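Local coordinates for protein putative mandelate racemase (Bordetella bronchiseptica, PDB 3OZY) that is of unknown function but binds magnesium and m-xylarate, and as a mandelate racemase-like member of the enolase superfamily probably acts on a carboxylate substrate, at residues V8-L13 against R63-V68; Q34-E39 against G50-P55; N255-N260 against A278-G283; N307-V312 against D336-L341. One frame throughout, in Å; residues are numbered along the deposited sequence.

Contact 1. Residues V8-L13 against R63-V68; sequences VKAHAL and RAIEDV
Glu-66 reaches from its helix to the outer edge of strand 8-13 and touches it along nearly its whole side chain. CB comes near the carbonyl oxygen of Val-8, and the next carbon, CG, comes closer still, 3.5 Å from Val-8 O. The chain then runs straight on (chi2 -176°), bringing CD up to the amide of Ala-10 and OE2 into bonding range, where Ala-10 N donates to it over 2.8 Å with an N-H...O angle of 157°. OE2 receives this proton on its anti lone pair, the one facing away from OE1. Strand 5-16 is an outermost strand of the three-stranded antiparallel sheet in the N-terminal domain, and its flanking residues Lys-9 and His-11 bond to strand 32-42. Ala-10 N faces the other way, and Glu-66 supplies the acceptor that a further strand would have given. The helix runs back along the strand, the axes of segments 8-13 and 63-68 at 159° and 7.2 Å apart at their closest. The preceding residue, Ile-65, supplies the apolar part of the contact: its CG2 meets Val-8 CG1 at 3.8 Å, the two side chains crossing at about a right angle, and also rests on Ala-10 CB, 4.0 Å away. The acceptors Ala-10 O and Glu-66 OE2 lie 3.4 Å apart; Lys-62 NZ, hydrogen-bonded to the first and salt-bridged to the second, probably offsets their repulsion.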
loop_
_atom_site.group_PDB
_atom_site.type_symbol
_atom_site.label_atom_id
_atom_site.label_comp_id
_atom_site.label_asym_id
_atom_site.label_seq_id
_atom_site.Cartn_x
_atom_site.Cartn_y
_atom_site.Cartn_z
ATOM N N VAL A 8 -1.118 21.163 -10.185
ATOM C CA VAL A 8 -1.061 20.464 -8.905
ATOM C C VAL A 8 0.408 20.402 -8.498
ATOM O O VAL A 8 1.205 19.709 -9.135
ATOM C CB VAL A 8 -1.669 19.050 -8.998
ATOM C CG1 VAL A 8 -1.556 18.346 -7.657
ATOM C CG2 VAL A 8 -3.129 19.125 -9.449
ATOM N N LYS A 9 0.759 21.157 -7.460
ATOM C CA LYS A 9 2.148 21.287 -7.024
ATOM C C LYS A 9 2.364 20.626 -5.678
ATOM O O LYS A 9 1.460 20.588 -4.843
ATOM C CB LYS A 9 2.537 22.762 -6.923
ATOM C CG LYS A 9 2.401 23.520 -8.233
ATOM C CD LYS A 9 2.790 24.982 -8.083
ATOM C CE LYS A 9 4.284 25.127 -7.863
ATOM N NZ LYS A 9 4.709 26.553 -7.928
ATOM N N ALA A 10 3.573 20.122 -5.469
ATOM C CA ALA A 10 3.929 19.512 -4.196
ATOM C C ALA A 10 5.258 20.095 -3.721
ATOM O O ALA A 10 6.310 19.772 -4.277
ATOM C CB ALA A 10 4.031 18.014 -4.363
ATOM N N HIS A 11 5.201 20.952 -2.700
ATOM C CA HIS A 11 6.395 21.614 -2.157
ATOM C C HIS A 11 7.002 20.767 -1.053
ATOM O O HIS A 11 6.402 20.598 0.001
ATOM C CB HIS A 11 6.054 22.989 -1.562
ATOM C CG HIS A 11 5.343 23.913 -2.502
ATOM N ND1 HIS A 11 6.006 24.836 -3.286
ATOM C CD2 HIS A 11 4.026 24.079 -2.760
ATOM C CE1 HIS A 11 5.124 25.514 -4.001
ATOM N NE2 HIS A 11 3.916 25.073 -3.701
ATOM N N ALA A 12 8.202 20.249 -1.284
ATOM C CA ALA A 12 8.900 19.464 -0.270
ATOM C C ALA A 12 9.588 20.364 0.752
ATOM O O ALA A 12 10.428 21.198 0.393
ATOM C CB ALA A 12 9.902 18.528 -0.920
ATOM N N LEU A 13 9.240 20.175 2.025
ATOM C CA LEU A 13 9.738 21.017 3.106
ATOM C C LEU A 13 10.407 20.200 4.204
ATOM O O LEU A 13 9.964 19.096 4.531
ATOM C CB LEU A 13 8.591 21.821 3.716
ATOM C CG LEU A 13 7.744 22.674 2.778
ATOM C CD1 LEU A 13 6.674 23.420 3.567
ATOM C CD2 LEU A 13 8.623 23.661 2.023
ATOM N N ARG A 63 6.524 13.144 -6.572
ATOM C CA ARG A 63 6.307 12.487 -7.857
ATOM C C ARG A 63 4.882 11.951 -7.973
ATOM O O ARG A 63 4.215 12.148 -8.990
ATOM C CB ARG A 63 7.315 11.352 -8.047
ATOM C CG ARG A 63 7.131 10.531 -9.312
ATOM C CD ARG A 63 7.458 11.308 -10.583
ATOM N NE ARG A 63 7.057 10.495 -11.730
ATOM C CZ ARG A 63 7.148 10.869 -13.004
ATOM N NH1 ARG A 63 7.643 12.057 -13.329
ATOM N NH2 ARG A 63 6.734 10.042 -13.954
ATOM N N ALA A 64 4.404 11.262 -6.940
ATOM C CA ALA A 64 3.051 10.721 -6.987
ATOM C C ALA A 64 2.017 11.828 -7.156
ATOM O O ALA A 64 1.060 11.689 -7.914
ATOM C CB ALA A 64 2.763 9.921 -5.730
ATOM N N ILE A 65 2.202 12.928 -6.439
ATOM C CA ILE A 65 1.239 14.014 -6.468
ATOM C C ILE A 65 1.269 14.779 -7.798
ATOM O O ILE A 65 0.229 14.983 -8.431
ATOM C CB ILE A 65 1.444 14.956 -5.269
ATOM C CG1 ILE A 65 1.051 14.225 -3.978
ATOM C CG2 ILE A 65 0.625 16.241 -5.445
ATOM C CD1 ILE A 65 1.516 14.918 -2.699
ATOM N N GLU A 66 2.456 15.178 -8.235
ATOM C CA GLU A 66 2.558 16.001 -9.438
ATOM C C GLU A 66 2.377 15.223 -10.744
ATOM O O GLU A 66 1.794 15.740 -11.703
ATOM C CB GLU A 66 3.900 16.751 -9.457
ATOM C CG GLU A 66 4.030 17.753 -8.318
ATOM C CD GLU A 66 5.305 18.579 -8.354
ATOM O OE1 GLU A 66 6.188 18.306 -9.196
ATOM O OE2 GLU A 66 5.416 19.507 -7.526
ATOM N N ASP A 67 2.845 13.981 -10.775
ATOM C CA ASP A 67 3.013 13.275 -12.047
ATOM C C ASP A 67 2.181 12.002 -12.200
ATOM O O ASP A 67 2.103 11.439 -13.299
ATOM C CB ASP A 67 4.497 12.963 -12.263
ATOM C CG ASP A 67 5.354 14.207 -12.245
ATOM O OD1 ASP A 67 5.130 15.098 -13.091
ATOM O OD2 ASP A 67 6.240 14.305 -11.373
ATOM N N VAL A 68 1.571 11.533 -11.114
ATOM C CA VAL A 68 0.663 10.396 -11.196
ATOM C C VAL A 68 -0.765 10.879 -10.967
ATOM O O VAL A 68 -1.631 10.703 -11.821
ATOM C CB VAL A 68 1.045 9.268 -10.213
ATOM C CG1 VAL A 68 0.081 8.093 -10.348
ATOM C CG2 VAL A 68 2.469 8.794 -10.476
#

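Contact 2. Residues Q34-E39 against G50-P55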
loop_
_atom_site.group_PDB
_atom_site.type_symbol
_atom_site.label_atom_id
_atom_site.label_comp_id
_atom_site.label_asym_id
_atom_site.label_seq_id
_atom_site.Cartn_x
_atom_site.Cartn_y
_atom_site.Cartn_z
ATOM N N GLN A 34 9.221 16.904 8.470
ATOM C CA GLN A 34 9.071 17.194 7.054
ATOM C C GLN A 34 7.616 17.106 6.625
ATOM O O GLN A 34 6.770 16.555 7.336
ATOM C CB GLN A 34 9.900 16.205 6.230
ATOM C CG GLN A 34 11.374 16.185 6.632
ATOM C CD GLN A 34 12.253 15.372 5.695
ATOM O OE1 GLN A 34 11.812 14.405 5.065
ATOM N NE2 GLN A 34 13.517 15.756 5.610
ATOM N N MET A 35 7.341 17.640 5.440
ATOM C CA MET A 35 6.022 17.513 4.835
ATOM C C MET A 35 6.096 17.875 3.370
ATOM O O MET A 35 7.070 18.480 2.902
ATOM C CB MET A 35 5.017 18.455 5.505
ATOM C CG MET A 35 5.264 19.933 5.197
ATOM S SD MET A 35 4.099 21.052 6.001
ATOM C CE MET A 35 2.600 20.645 5.106
ATOM N N ILE A 36 5.061 17.471 2.648
ATOM C CA ILE A 36 4.729 18.076 1.370
ATOM C C ILE A 36 3.583 19.049 1.591
ATOM O O ILE A 36 2.561 18.691 2.175
ATOM C CB ILE A 36 4.242 17.018 0.361
ATOM C CG1 ILE A 36 5.393 16.135 -0.106
ATOM C CG2 ILE A 36 3.551 17.691 -0.829
ATOM C CD1 ILE A 36 6.399 16.841 -1.010
ATOM N N LEU A 37 3.754 20.283 1.124
ATOM C CA LEU A 37 2.660 21.233 1.048
ATOM C C LEU A 37 2.077 21.146 -0.355
ATOM O O LEU A 37 2.727 21.537 -1.327
ATOM C CB LEU A 37 3.154 22.659 1.341
ATOM C CG LEU A 37 2.100 23.757 1.206
ATOM C CD1 LEU A 37 0.989 23.569 2.211
ATOM C CD2 LEU A 37 2.731 25.144 1.369
ATOM N N VAL A 38 0.872 20.591 -0.461
ATOM C CA VAL A 38 0.193 20.493 -1.744
ATOM C C VAL A 38 -0.441 21.833 -2.069
ATOM O O VAL A 38 -0.996 22.491 -1.190
ATOM C CB VAL A 38 -0.903 19.408 -1.708
ATOM C CG1 VAL A 38 -1.641 19.330 -3.053
ATOM C CG2 VAL A 38 -0.294 18.057 -1.340
ATOM N N GLU A 39 -0.343 22.235 -3.334
ATOM C CA GLU A 39 -0.977 23.456 -3.810
ATOM C C GLU A 39 -1.722 23.156 -5.106
ATOM O O GLU A 39 -1.112 22.776 -6.104
ATOM C CB GLU A 39 0.079 24.545 -4.032
ATOM C CG GLU A 39 -0.504 25.894 -4.423
ATOM C CD GLU A 39 0.558 26.920 -4.785
ATOM O OE1 GLU A 39 1.759 26.645 -4.595
ATOM O OE2 GLU A 39 0.187 28.008 -5.265
ATOM N N GLY A 50 -2.918 21.497 0.977
ATOM C CA GLY A 50 -3.106 20.274 1.738
ATOM C C GLY A 50 -1.780 19.658 2.133
ATOM O O GLY A 50 -0.713 20.199 1.840
ATOM N N SER A 51 -1.849 18.516 2.812
ATOM C CA SER A 51 -0.660 17.765 3.215
ATOM C C SER A 51 -0.999 16.284 3.235
ATOM O O SER A 51 -2.041 15.906 3.773
ATOM C CB SER A 51 -0.214 18.164 4.623
ATOM O OG SER A 51 0.770 17.256 5.098
ATOM N N PRO A 52 -0.117 15.443 2.673
ATOM C CA PRO A 52 -0.262 13.978 2.702
ATOM C C PRO A 52 0.455 13.327 3.889
ATOM O O PRO A 52 0.806 12.147 3.823
ATOM C CB PRO A 52 0.431 13.550 1.410
ATOM C CG PRO A 52 1.572 14.555 1.315
ATOM C CD PRO A 52 0.954 15.864 1.749
ATOM N N SER A 53 0.673 14.101 4.951
ATOM C CA SER A 53 1.237 13.585 6.193
ATOM C C SER A 53 2.680 13.093 6.022
ATOM O O SER A 53 3.395 13.484 5.092
ATOM C CB SER A 53 0.318 12.493 6.759
ATOM O OG SER A 53 0.703 12.090 8.063
ATOM N N GLY A 54 3.107 12.244 6.946
ATOM C CA GLY A 54 4.467 11.730 6.971
ATOM C C GLY A 54 4.646 10.898 8.225
ATOM O O GLY A 54 3.748 10.841 9.057
ATOM N N PRO A 55 5.802 10.247 8.383
ATOM C CA PRO A 55 6.919 10.266 7.438
ATOM C C PRO A 55 6.676 9.363 6.231
ATOM O O PRO A 55 6.348 8.176 6.360
ATOM C CB PRO A 55 8.094 9.742 8.275
ATOM C CG PRO A 55 7.444 8.879 9.331
ATOM C CD PRO A 55 6.112 9.508 9.621
HETATM O O HOH W 1 3.140 16.017 4.111
#
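A water molecule, water 1, is gripped from both sides of this contact, by Ile-36 on the strand and by Ser-51 and Ser-53 on the loop. It accepts from Ile-36 N at 2.8 Å and donates to Ser-53 O at 2.7 Å and to Ser-51 OG at 2.9 Å. Ser-51 OG also accepts from Ser-53 N, closing an ST turn, and is hydrogen-bonded beyond the segments to Asp-308. With OG anti to the backbone N (chi1 169°), the hydroxyl lies where it can meet water and turn together, while Met-35 CE packs against Ser-51 CB. Further along, Val-38 and Gly-50 form an antiparallel hydrogen-bonded pair: Val-38 N donates to Gly-50 O over 2.8 Å, from 40° out of the carbonyl plane, and Gly-50 N returns a bond to Val-38 O. The ring of Pro-52 meets Ile-36 at about a right angle, with CD 3.3 Å from Ile-36 O and 3.8 Å from Ile-36 CB. Proline has no N-H to offer this carbonyl, which instead takes a CA-H...O contact from Ser-51. This is consistent with the pairing in the N-terminal sheet ending at Gly-50; beyond it the water satisfies the buried amide of Ile-36 and ties it to the turn.

Contact 3. Residues N255-N260 against A278-G283; sequences NLYTRN and ASRAGG
Asn-255 and Arg-280 face each other across two neighbouring loops of the enolase-superfamily beta-alpha barrel, those that follow strands 249-252 and 273-274 on the side of the barrel where the metal is bound. Their flat groups are turned steeply, the amide and guanidinium planes 73° apart. Arg-280 bends at chi3 (73°) and presents its guanidinium edge to the amide, so that NH2 donates to Asn-255 OD1 over 3.0 Å. The oxygen lies almost in the guanidinium plane, whereas NH2 stands above the plane of the amide carbonyl. The other ends are held too: Asn-255 ND2 bonds to Glu-228, Arg-280 NE to the backbone oxygen of Glu-254, a magnesium ligand, and NH1 to Ser-53 OG. Arg-280 thus fastens the carbonyl of a metal-binding residue from the second shell, with the side chain of Asn-255 about 7 Å from a bound magnesium ion.

Tyr-257 meets the same loop edge-on. The carbonyl oxygen of Arg-280 sits at the ring's edge near its plane, 3.2 Å from CD1 and 3.3 Å from CE1, as suits the partly positive ring hydrogens. The phenol hydroxyl is hydrogen-bonded to Tyr-56 OH, which fixes the far end of the ring. Past the ring, Ala-281 packs its CB 3.9 Å from Leu-256 O. The loop turns sharply at Gly-282, whose phi of 148° leaves no place for a CB. Just before that turn, Ala-281 O accepts from Thr-258 N over 2.9 Å, the donor lying in the carbonyl plane and on a lone pair.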
loop_
_atom_site.group_PDB
_atom_site.type_symbol
_atom_site.label_atom_id
_atom_site.label_comp_id
_atom_site.label_asym_id
_atom_site.label_seq_id
_atom_site.Cartn_x
_atom_site.Cartn_y
_atom_site.Cartn_z
ATOM N N ASN A 255 -1.853 3.651 10.135
ATOM C CA ASN A 255 -1.160 2.895 9.101
ATOM C C ASN A 255 -2.065 1.948 8.316
ATOM O O ASN A 255 -1.587 1.086 7.582
ATOM C CB ASN A 255 0.066 2.192 9.696
ATOM C CG ASN A 255 1.163 3.177 10.034
ATOM O OD1 ASN A 255 1.569 3.977 9.186
ATOM N ND2 ASN A 255 1.625 3.155 11.277
ATOM N N LEU A 256 -3.372 2.149 8.464
ATOM C CA LEU A 256 -4.395 1.450 7.685
ATOM C C LEU A 256 -5.010 2.443 6.719
ATOM O O LEU A 256 -5.158 3.618 7.037
ATOM C CB LEU A 256 -5.477 0.895 8.608
ATOM C CG LEU A 256 -5.016 -0.185 9.574
ATOM C CD1 LEU A 256 -6.128 -0.456 10.575
ATOM C CD2 LEU A 256 -4.648 -1.447 8.814
ATOM N N TYR A 257 -5.363 1.969 5.529
ATOM C CA TYR A 257 -5.750 2.849 4.434
ATOM C C TYR A 257 -7.121 2.520 3.862
ATOM O O TYR A 257 -7.420 1.356 3.577
ATOM C CB TYR A 257 -4.701 2.773 3.320
ATOM C CG TYR A 257 -3.359 3.317 3.751
ATOM C CD1 TYR A 257 -3.039 4.660 3.556
ATOM C CD2 TYR A 257 -2.408 2.499 4.363
ATOM C CE1 TYR A 257 -1.821 5.169 3.961
ATOM C CE2 TYR A 257 -1.181 3.008 4.779
ATOM C CZ TYR A 257 -0.896 4.344 4.568
ATOM O OH TYR A 257 0.311 4.890 4.964
ATOM N N THR A 258 -7.915 3.570 3.652
ATOM C CA THR A 258 -9.277 3.513 3.098
ATOM C C THR A 258 -10.271 2.864 4.045
ATOM O O THR A 258 -9.906 2.164 4.998
ATOM C CB THR A 258 -9.389 2.806 1.709
ATOM O OG1 THR A 258 -9.449 1.382 1.887
ATOM C CG2 THR A 258 -8.250 3.205 0.770
ATOM N N ARG A 259 -11.546 3.076 3.746
ATOM C CA ARG A 259 -12.602 2.466 4.534
ATOM C C ARG A 259 -12.550 0.937 4.470
ATOM O O ARG A 259 -13.092 0.264 5.348
ATOM C CB ARG A 259 -13.968 2.958 4.059
ATOM C CG ARG A 259 -14.412 2.384 2.733
ATOM C CD ARG A 259 -15.637 3.133 2.235
ATOM N NE ARG A 259 -15.288 4.464 1.736
ATOM C CZ ARG A 259 -16.176 5.373 1.344
ATOM N NH1 ARG A 259 -17.477 5.122 1.424
ATOM N NH2 ARG A 259 -15.762 6.543 0.886
ATOM N N ASN A 260 -11.904 0.390 3.442
ATOM C CA ASN A 260 -11.839 -1.065 3.296
ATOM C C ASN A 260 -11.066 -1.726 4.431
ATOM O O ASN A 260 -11.435 -2.801 4.908
ATOM C CB ASN A 260 -11.202 -1.430 1.959
ATOM C CG ASN A 260 -11.910 -0.794 0.797
ATOM O OD1 ASN A 260 -11.349 0.047 0.080
ATOM N ND2 ASN A 260 -13.157 -1.173 0.607
ATOM N N ALA A 278 -7.410 11.944 8.031
ATOM C CA ALA A 278 -7.825 12.532 6.756
ATOM C C ALA A 278 -6.667 12.727 5.777
ATOM O O ALA A 278 -6.873 12.707 4.561
ATOM C CB ALA A 278 -8.539 13.853 6.986
ATOM N N SER A 279 -5.458 12.934 6.308
ATOM C CA SER A 279 -4.277 13.193 5.477
ATOM C C SER A 279 -3.498 11.937 5.068
ATOM O O SER A 279 -2.478 12.043 4.384
ATOM C CB SER A 279 -3.325 14.172 6.176
ATOM O OG SER A 279 -2.726 13.569 7.314
ATOM N N ARG A 280 -3.966 10.762 5.498
ATOM C CA ARG A 280 -3.290 9.499 5.192
ATOM C C ARG A 280 -4.208 8.457 4.558
ATOM O O ARG A 280 -3.813 7.784 3.612
ATOM C CB ARG A 280 -2.668 8.882 6.462
ATOM C CG ARG A 280 -1.659 9.769 7.166
ATOM C CD ARG A 280 -1.302 9.248 8.566
ATOM N NE ARG A 280 -0.447 8.056 8.578
ATOM C CZ ARG A 280 0.877 8.085 8.505
ATOM N NH1 ARG A 280 1.504 9.250 8.379
ATOM N NH2 ARG A 280 1.583 6.955 8.558
ATOM N N ALA A 281 -5.421 8.317 5.096
ATOM C CA ALA A 281 -6.269 7.166 4.799
ATOM C C ALA A 281 -7.116 7.354 3.546
ATOM O O ALA A 281 -7.851 6.439 3.165
ATOM C CB ALA A 281 -7.157 6.851 6.005
ATOM N N GLY A 282 -7.025 8.527 2.925
ATOM C CA GLY A 282 -7.680 8.778 1.651
ATOM C C GLY A 282 -8.149 10.209 1.440
ATOM O O GLY A 282 -8.502 10.576 0.314
ATOM N N GLY A 283 -8.166 11.033 2.489
ATOM C CA GLY A 283 -8.610 12.413 2.346
ATOM C C GLY A 283 -9.697 12.766 3.337
ATOM O O GLY A 283 -10.139 11.912 4.104
#

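Contact 4. Residues N307-V312 against D336-L341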
loop_
_atom_site.group_PDB
_atom_site.type_symbol
_atom_site.label_atom_id
_atom_site.label_comp_id
_atom_site.label_asym_id
_atom_site.label_seq_id
_atom_site.Cartn_x
_atom_site.Cartn_y
_atom_site.Cartn_z
ATOM N N ASN A 307 1.574 15.156 12.027
ATOM C CA ASN A 307 2.662 15.465 11.090
ATOM C C ASN A 307 2.915 16.959 10.987
ATOM O O ASN A 307 4.056 17.400 11.089
ATOM C CB ASN A 307 2.449 14.900 9.683
ATOM C CG ASN A 307 3.729 14.931 8.867
ATOM O OD1 ASN A 307 4.636 14.147 9.116
ATOM N ND2 ASN A 307 3.825 15.868 7.923
ATOM N N ASP A 308 1.865 17.737 10.762
ATOM C CA ASP A 308 2.023 19.180 10.575
ATOM C C ASP A 308 0.698 19.884 10.859
ATOM O O ASP A 308 -0.313 19.231 11.106
ATOM C CB ASP A 308 2.523 19.476 9.160
ATOM C CG ASP A 308 1.585 18.932 8.093
ATOM O OD1 ASP A 308 0.470 19.481 7.980
ATOM O OD2 ASP A 308 1.954 17.974 7.387
ATOM N N ILE A 309 0.689 21.210 10.829
ATOM C CA ILE A 309 -0.507 21.936 11.220
ATOM C C ILE A 309 -1.656 21.753 10.221
ATOM O O ILE A 309 -2.821 21.907 10.576
ATOM C CB ILE A 309 -0.212 23.436 11.463
ATOM C CG1 ILE A 309 -1.327 24.088 12.291
ATOM C CG2 ILE A 309 -0.005 24.161 10.145
ATOM C CD1 ILE A 309 -1.432 23.575 13.707
ATOM N N ILE A 310 -1.328 21.433 8.974
ATOM C CA ILE A 310 -2.371 21.183 7.986
ATOM C C ILE A 310 -3.062 19.856 8.264
ATOM O O ILE A 310 -4.290 19.777 8.227
ATOM C CB ILE A 310 -1.823 21.209 6.557
ATOM C CG1 ILE A 310 -1.200 22.580 6.278
ATOM C CG2 ILE A 310 -2.930 20.865 5.549
ATOM C CD1 ILE A 310 -0.855 22.805 4.829
ATOM N N THR A 311 -2.289 18.822 8.578
ATOM C CA THR A 311 -2.931 17.550 8.904
ATOM C C THR A 311 -3.769 17.688 10.170
ATOM O O THR A 311 -4.850 17.113 10.278
ATOM C CB THR A 311 -1.925 16.353 8.992
ATOM O OG1 THR A 311 -1.031 16.500 10.105
ATOM C CG2 THR A 311 -1.093 16.243 7.730
ATOM N N VAL A 312 -3.278 18.459 11.133
ATOM C CA VAL A 312 -4.058 18.762 12.321
ATOM C C VAL A 312 -5.356 19.502 11.976
ATOM O O VAL A 312 -6.449 19.073 12.364
ATOM C CB VAL A 312 -3.207 19.542 13.347
ATOM C CG1 VAL A 312 -4.078 20.146 14.461
ATOM C CG2 VAL A 312 -2.144 18.619 13.920
ATOM N N ASP A 336 8.529 22.723 13.884
ATOM C CA ASP A 336 8.275 24.027 13.281
ATOM C C ASP A 336 7.052 24.021 12.367
ATOM O O ASP A 336 6.444 25.065 12.134
ATOM C CB ASP A 336 9.488 24.520 12.490
ATOM C CG ASP A 336 10.675 24.846 13.368
ATOM O OD1 ASP A 336 10.489 25.094 14.585
ATOM O OD2 ASP A 336 11.796 24.860 12.811
ATOM N N LEU A 337 6.688 22.853 11.842
ATOM C CA LEU A 337 5.505 22.764 10.993
ATOM C C LEU A 337 4.201 22.909 11.780
ATOM O O LEU A 337 3.130 23.091 11.188
ATOM C CB LEU A 337 5.516 21.470 10.179
ATOM C CG LEU A 337 6.762 21.268 9.318
ATOM C CD1 LEU A 337 6.729 19.873 8.711
ATOM C CD2 LEU A 337 6.905 22.347 8.240
ATOM N N MET A 338 4.300 22.847 13.110
ATOM C CA MET A 338 3.152 23.073 13.991
ATOM C C MET A 338 3.048 24.517 14.470
ATOM O O MET A 338 2.025 24.917 15.032
ATOM C CB MET A 338 3.228 22.168 15.221
ATOM C CG MET A 338 2.872 20.718 14.943
ATOM S SD MET A 338 1.143 20.478 14.482
ATOM C CE MET A 338 0.341 20.883 16.036
ATOM N N THR A 339 4.106 25.295 14.285
ATOM C CA THR A 339 4.145 26.636 14.873
ATOM C C THR A 339 4.337 27.755 13.860
ATOM O O THR A 339 3.788 28.842 14.028
ATOM C CB THR A 339 5.276 26.763 15.921
ATOM O OG1 THR A 339 6.530 26.453 15.305
ATOM C CG2 THR A 339 5.043 25.820 17.098
ATOM N N ARG A 340 5.113 27.501 12.813
ATOM C CA ARG A 340 5.561 28.583 11.932
ATOM C C ARG A 340 5.058 28.517 10.492
ATOM O O ARG A 340 5.268 29.446 9.707
ATOM C CB ARG A 340 7.091 28.664 11.951
ATOM C CG ARG A 340 7.649 29.155 13.280
ATOM C CD ARG A 340 9.148 28.905 13.401
ATOM N NE ARG A 340 9.903 29.570 12.344
ATOM C CZ ARG A 340 11.179 29.321 12.067
ATOM N NH1 ARG A 340 11.850 28.420 12.773
ATOM N NH2 ARG A 340 11.785 29.970 11.081
ATOM N N LEU A 341 4.391 27.426 10.133
ATOM C CA LEU A 341 3.888 27.281 8.773
ATOM C C LEU A 341 2.649 28.130 8.526
ATOM O O LEU A 341 2.482 28.694 7.440
ATOM C CB LEU A 341 3.573 25.813 8.477
ATOM C CG LEU A 341 2.989 25.526 7.096
ATOM C CD1 LEU A 341 3.953 25.943 5.995
ATOM C CD2 LEU A 341 2.633 24.052 6.970
#
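Ile-309 N donates to Leu-337 O over 3.1 Å, approaching from 46° above the carbonyl plane, and apolar groups close round this bond. Asp-308 CB abuts Leu-337 CB at 3.7 Å. Met-338, bent at both chi2 and chi3, curls its thioether back over the start of the helix: SD lies 3.8 Å from Val-312 CG2, while CE reaches Ile-309 CD1 at 4.0 Å. Leu-341 slides past Ile-309 in the opposite direction, its CD2 touching Ile-309 CG2 and, a little farther off, Ile-310 CG1. Asp-308 caps the helix that carries these isoleucines. Its CG stands between the backbone N and the carbonyl carbon (chi1 58°), which folds OD1 toward the first turn, where it accepts from Thr-311 N at 2.9 Å and, weakly, from Ile-310 N. The second oxygen, OD2, takes a nearly straight bond from Asn-307 ND2 (2.9 Å, 166°) and is also hydrogen-bonded to Ser-51 OG of the N-terminal domain, so both ends of the carboxylate are fixed. Farther out, Trp-330 backs Met-338 and Val-312, and Phe-369 backs Leu-337 and Leu-341. This is a classic aspartate N-cap, here opening helix 309-321 of the beta-alpha barrel and set against the long loop that follows barrel strand 328-331.

Contacts 1 and 2 share the N-terminal sheet, their centres 9 Å apart: Lys-9 N bonds to Glu-39 O, His-11 NE2 to Glu-39 OE1, and Ala-10 and Ile-36 pack together. Contact 2 then joins this domain to the barrel. Ser-51 OG meets Asp-308 OD2 of contact 4 at 2.7 Å, and Gln-34 O meets Asn-307 ND2 at 3.1 Å, while Ser-53 OG lies 3.0 Å from Arg-280 NH1 of contact 3. Contacts 3 and 4 touch where Ser-279 packs on Thr-311. The side chains of Asn-255 in contact 3 and Asn-307 in contact 4 lie about 7 Å and about 11 Å from a bound magnesium ion; Asp-201, Glu-227 and Glu-254 bind magnesium in the barrel.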